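Local coordinates for DNA primase (Helicobacter pylori, PDB 4EHS), which synthesises the short RNA primers that DNA polymerase extends during replication and, through its C-terminal domain, binds the replicative helicase DnaB, at residues P28-L33 with V59-K64. Sequence-based numbering, arbitrary orientation.
Sequences PSLEFL and VFLHKK
The imidazole of H62, set against the side chains of L30 and E31, makes this a surface contact in which the first turn of helix 30-43 meets the loop entering helix 64-71. The H62 ring is used on both faces and at one edge. E31 CB stands over one face, 4.0 Å from the ring centroid and 20° off its normal, a CH-pi contact. The opposite face carries CB of its own neighbour L61, while L30 reaches the ring at its edge, CD2 lying 3.8 Å from H62 CD2. That methyl also meets L61 CD1 at 3.9 Å, giving the polar ring a small apolar border.

Two helix starts come together here. S29 is the N-cap of helix 30-43, its OG accepting from F32 N at 2.9 Å, and K63 holds the N-cap position of helix 64-71. Both belong to the all-helical C-terminal domain of DnaG, the part that binds DnaB. The E34 carboxylate, one turn on from L30, takes the backbone N-H of L61 through OE2 and that of H62 through OE1, tying the loop to the helix; R110 of helix 96-117 touches both L30 and L61.

Beyond the ring, the E31 chain runs on extended past CG, its carboxylate plane 21° from that of the imidazole. K63 crosses it obliquely, its own chain bent at chi2 (-69°) and extended from there on. The resulting salt bridge is loose: K63 NZ lies 3.4 Å from E31 OE2, a weak hydrogen bond. A water bridges the pair, donating to E31 OE2 at 2.7 Å and accepting from K63 NZ at 2.9 Å.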
ATOM      1  N   PRO A  28      22.040 -10.276  -5.128  1.00 23.66           N
ATOM      2  CA  PRO A  28      22.677  -9.115  -4.530  1.00 19.85           C
ATOM      3  C   PRO A  28      22.414  -8.987  -3.056  1.00 17.15           C
ATOM      4  O   PRO A  28      21.457  -9.554  -2.526  1.00 17.68           O
ATOM      5  CB  PRO A  28      22.025  -7.923  -5.281  1.00 20.74           C
ATOM      6  CG  PRO A  28      20.645  -8.477  -5.648  1.00 20.83           C
ATOM      7  CD  PRO A  28      20.834  -9.915  -5.924  1.00 20.81           C
ATOM      8  N   SER A  29      23.246  -8.182  -2.410  1.00 17.58           N
ATOM      9  CA  SER A  29      23.031  -7.767  -1.037  1.00 17.04           C
ATOM     10  C   SER A  29      21.824  -6.808  -1.036  1.00 16.46           C
ATOM     11  O   SER A  29      21.456  -6.248  -2.125  1.00 14.11           O
ATOM     12  CB  SER A  29      24.248  -7.027  -0.459  1.00 17.57           C
ATOM     13  OG  SER A  29      24.375  -5.669  -1.018  1.00 17.87           O
ATOM     14  N   LEU A  30      21.179  -6.645   0.134  1.00 14.85           N
ATOM     15  CA  LEU A  30      20.048  -5.759   0.156  1.00 15.39           C
ATOM     16  C   LEU A  30      20.510  -4.321  -0.074  1.00 15.59           C
ATOM     17  O   LEU A  30      19.840  -3.560  -0.773  1.00 15.74           O
ATOM     18  CB  LEU A  30      19.268  -5.888   1.475  1.00 15.89           C
ATOM     19  CG  LEU A  30      17.989  -5.077   1.591  1.00 16.58           C
ATOM     20  CD1 LEU A  30      16.996  -5.642   0.613  1.00 16.78           C
ATOM     21  CD2 LEU A  30      17.567  -5.106   3.096  1.00 15.35           C
ATOM     22  N   GLU A  31      21.710  -3.963   0.402  1.00 17.62           N
ATOM     23  CA  GLU A  31      22.143  -2.584   0.319  1.00 16.25           C
ATOM     24  C   GLU A  31      22.391  -2.300  -1.173  1.00 14.26           C
ATOM     25  O   GLU A  31      21.958  -1.242  -1.684  1.00 14.35           O
ATOM     26  CB  GLU A  31      23.397  -2.309   1.202  1.00 18.56           C
ATOM     27  CG  GLU A  31      24.021  -0.977   0.840  1.00 24.69           C
ATOM     28  CD  GLU A  31      24.993  -0.450   1.894  1.00 32.56           C
ATOM     29  OE1 GLU A  31      25.117  -1.053   2.970  1.00 33.54           O
ATOM     30  OE2 GLU A  31      25.602   0.593   1.649  1.00 40.77           O
ATOM     31  N   PHE A  32      22.986  -3.263  -1.887  1.00 13.59           N
ATOM     32  CA  PHE A  32      23.205  -3.100  -3.315  1.00 13.67           C
ATOM     33  C   PHE A  32      21.846  -2.982  -4.046  1.00 13.16           C
ATOM     34  O   PHE A  32      21.644  -2.171  -4.928  1.00 12.78           O
ATOM     35  CB  PHE A  32      23.971  -4.299  -3.908  1.00 16.19           C
ATOM     36  CG  PHE A  32      24.310  -4.118  -5.419  1.00 18.39           C
ATOM     37  CD1 PHE A  32      25.450  -3.409  -5.825  1.00 21.71           C
ATOM     38  CD2 PHE A  32      23.448  -4.627  -6.384  1.00 22.43           C
ATOM     39  CE1 PHE A  32      25.712  -3.267  -7.199  1.00 21.91           C
ATOM     40  CE2 PHE A  32      23.703  -4.492  -7.760  1.00 22.23           C
ATOM     41  CZ  PHE A  32      24.835  -3.787  -8.142  1.00 24.53           C
ATOM     42  N   LEU A  33      20.929  -3.843  -3.700  1.00 12.70           N
ATOM     43  CA  LEU A  33      19.613  -3.786  -4.364  1.00 13.03           C
ATOM     44  C   LEU A  33      18.887  -2.460  -4.086  1.00 11.22           C
ATOM     45  O   LEU A  33      18.249  -1.915  -5.013  1.00 11.29           O
ATOM     46  CB  LEU A  33      18.711  -4.918  -3.844  1.00 12.08           C
ATOM     47  CG  LEU A  33      17.347  -5.059  -4.484  1.00 14.76           C
ATOM     48  CD1 LEU A  33      17.487  -5.244  -6.008  1.00 13.21           C
ATOM     49  CD2 LEU A  33      16.620  -6.281  -3.879  1.00 15.03           C
ATOM     50  N   VAL A  59      10.308   0.855   3.538  1.00 20.46           N
ATOM     51  CA  VAL A  59      10.707  -0.394   2.938  1.00 20.16           C
ATOM     52  C   VAL A  59      12.226  -0.527   3.010  1.00 18.78           C
ATOM     53  O   VAL A  59      12.752  -1.619   3.214  1.00 20.22           O
ATOM     54  CB  VAL A  59      10.221  -0.514   1.490  1.00 21.50           C
ATOM     55  CG1 VAL A  59      10.714  -1.805   0.876  1.00 19.99           C
ATOM     56  CG2 VAL A  59       8.696  -0.566   1.432  1.00 23.85           C
ATOM     57  N   PHE A  60      12.890   0.620   2.908  1.00 17.94           N
ATOM     58  CA  PHE A  60      14.385   0.675   2.822  1.00 17.72           C
ATOM     59  C   PHE A  60      15.025   0.540   4.187  1.00 20.06           C
ATOM     60  O   PHE A  60      14.672   1.286   5.105  1.00 26.07           O
ATOM     61  CB  PHE A  60      14.817   2.008   2.188  1.00 16.63           C
ATOM     62  CG  PHE A  60      14.413   2.123   0.749  1.00 19.27           C
ATOM     63  CD1 PHE A  60      15.292   1.627  -0.249  1.00 16.78           C
ATOM     64  CD2 PHE A  60      13.173   2.664   0.338  1.00 19.04           C
ATOM     65  CE1 PHE A  60      14.939   1.652  -1.588  1.00 15.36           C
ATOM     66  CE2 PHE A  60      12.826   2.693  -1.025  1.00 18.15           C
ATOM     67  CZ  PHE A  60      13.712   2.195  -2.003  1.00 15.65           C
ATOM     68  N   LEU A  61      15.964  -0.390   4.306  1.00 18.60           N
ATOM     69  CA  LEU A  61      16.749  -0.576   5.544  1.00 19.92           C
ATOM     70  C   LEU A  61      18.128   0.071   5.473  1.00 20.41           C
ATOM     71  O   LEU A  61      18.770   0.219   6.528  1.00 21.35           O
ATOM     72  CB  LEU A  61      16.909  -2.052   5.872  1.00 19.67           C
ATOM     73  CG  LEU A  61      15.631  -2.899   5.902  1.00 23.51           C
ATOM     74  CD1 LEU A  61      15.889  -4.287   6.479  1.00 22.55           C
ATOM     75  CD2 LEU A  61      14.567  -2.148   6.663  1.00 26.90           C
ATOM     76  N   HIS A  62      18.554   0.468   4.271  1.00 15.66           N
ATOM     77  CA  HIS A  62      19.914   1.006   4.093  1.00 17.98           C
ATOM     78  C   HIS A  62      19.955   2.340   3.492  1.00 16.51           C
ATOM     79  O   HIS A  62      20.866   3.117   3.795  1.00 19.64           O
ATOM     80  CB  HIS A  62      20.775   0.050   3.274  1.00 18.08           C
ATOM     81  CG  HIS A  62      20.895  -1.304   3.886  1.00 20.25           C
ATOM     82  ND1 HIS A  62      21.706  -1.549   4.977  1.00 20.87           N
ATOM     83  CD2 HIS A  62      20.264  -2.495   3.582  1.00 17.99           C
ATOM     84  CE1 HIS A  62      21.563  -2.854   5.332  1.00 20.54           C
ATOM     85  NE2 HIS A  62      20.728  -3.441   4.482  1.00 19.43           N
ATOM     86  N   LYS A  63      18.973   2.672   2.640  1.00 15.96           N
ATOM     87  CA  LYS A  63      19.077   3.853   1.792  1.00 15.74           C
ATOM     88  C   LYS A  63      17.798   4.709   1.929  1.00 16.24           C
ATOM     89  O   LYS A  63      17.396   5.420   1.032  1.00 15.50           O
ATOM     90  CB  LYS A  63      19.392   3.495   0.305  1.00 14.72           C
ATOM     91  CG  LYS A  63      20.718   2.753   0.108  1.00 16.59           C
ATOM     92  CD  LYS A  63      21.896   3.650   0.390  1.00 17.04           C
ATOM     93  CE  LYS A  63      23.173   2.859   0.536  1.00 17.09           C
ATOM     94  NZ  LYS A  63      24.402   3.627   0.817  1.00 18.06           N
ATOM     95  N   LYS A  64      17.266   4.726   3.147  1.00 18.59           N
ATOM     96  CA  LYS A  64      16.045   5.455   3.382  1.00 19.97           C
ATOM     97  C   LYS A  64      16.253   6.952   3.143  1.00 19.26           C
ATOM     98  O   LYS A  64      15.408   7.602   2.536  1.00 19.02           O
ATOM     99  CB  LYS A  64      15.576   5.149   4.797  1.00 22.70           C
ATOM    100  CG  LYS A  64      14.329   5.911   5.171  1.00 27.05           C
ATOM    101  CD  LYS A  64      13.906   5.429   6.558  1.00 30.07           C
ATOM    102  CE  LYS A  64      12.430   5.713   6.801  1.00 33.60           C
ATOM    103  NZ  LYS A  64      12.221   7.181   6.647  1.00 34.51           N
TER
HETATM  104  O   HOH W   1      26.710   2.258  -0.171  1.00 39.30           O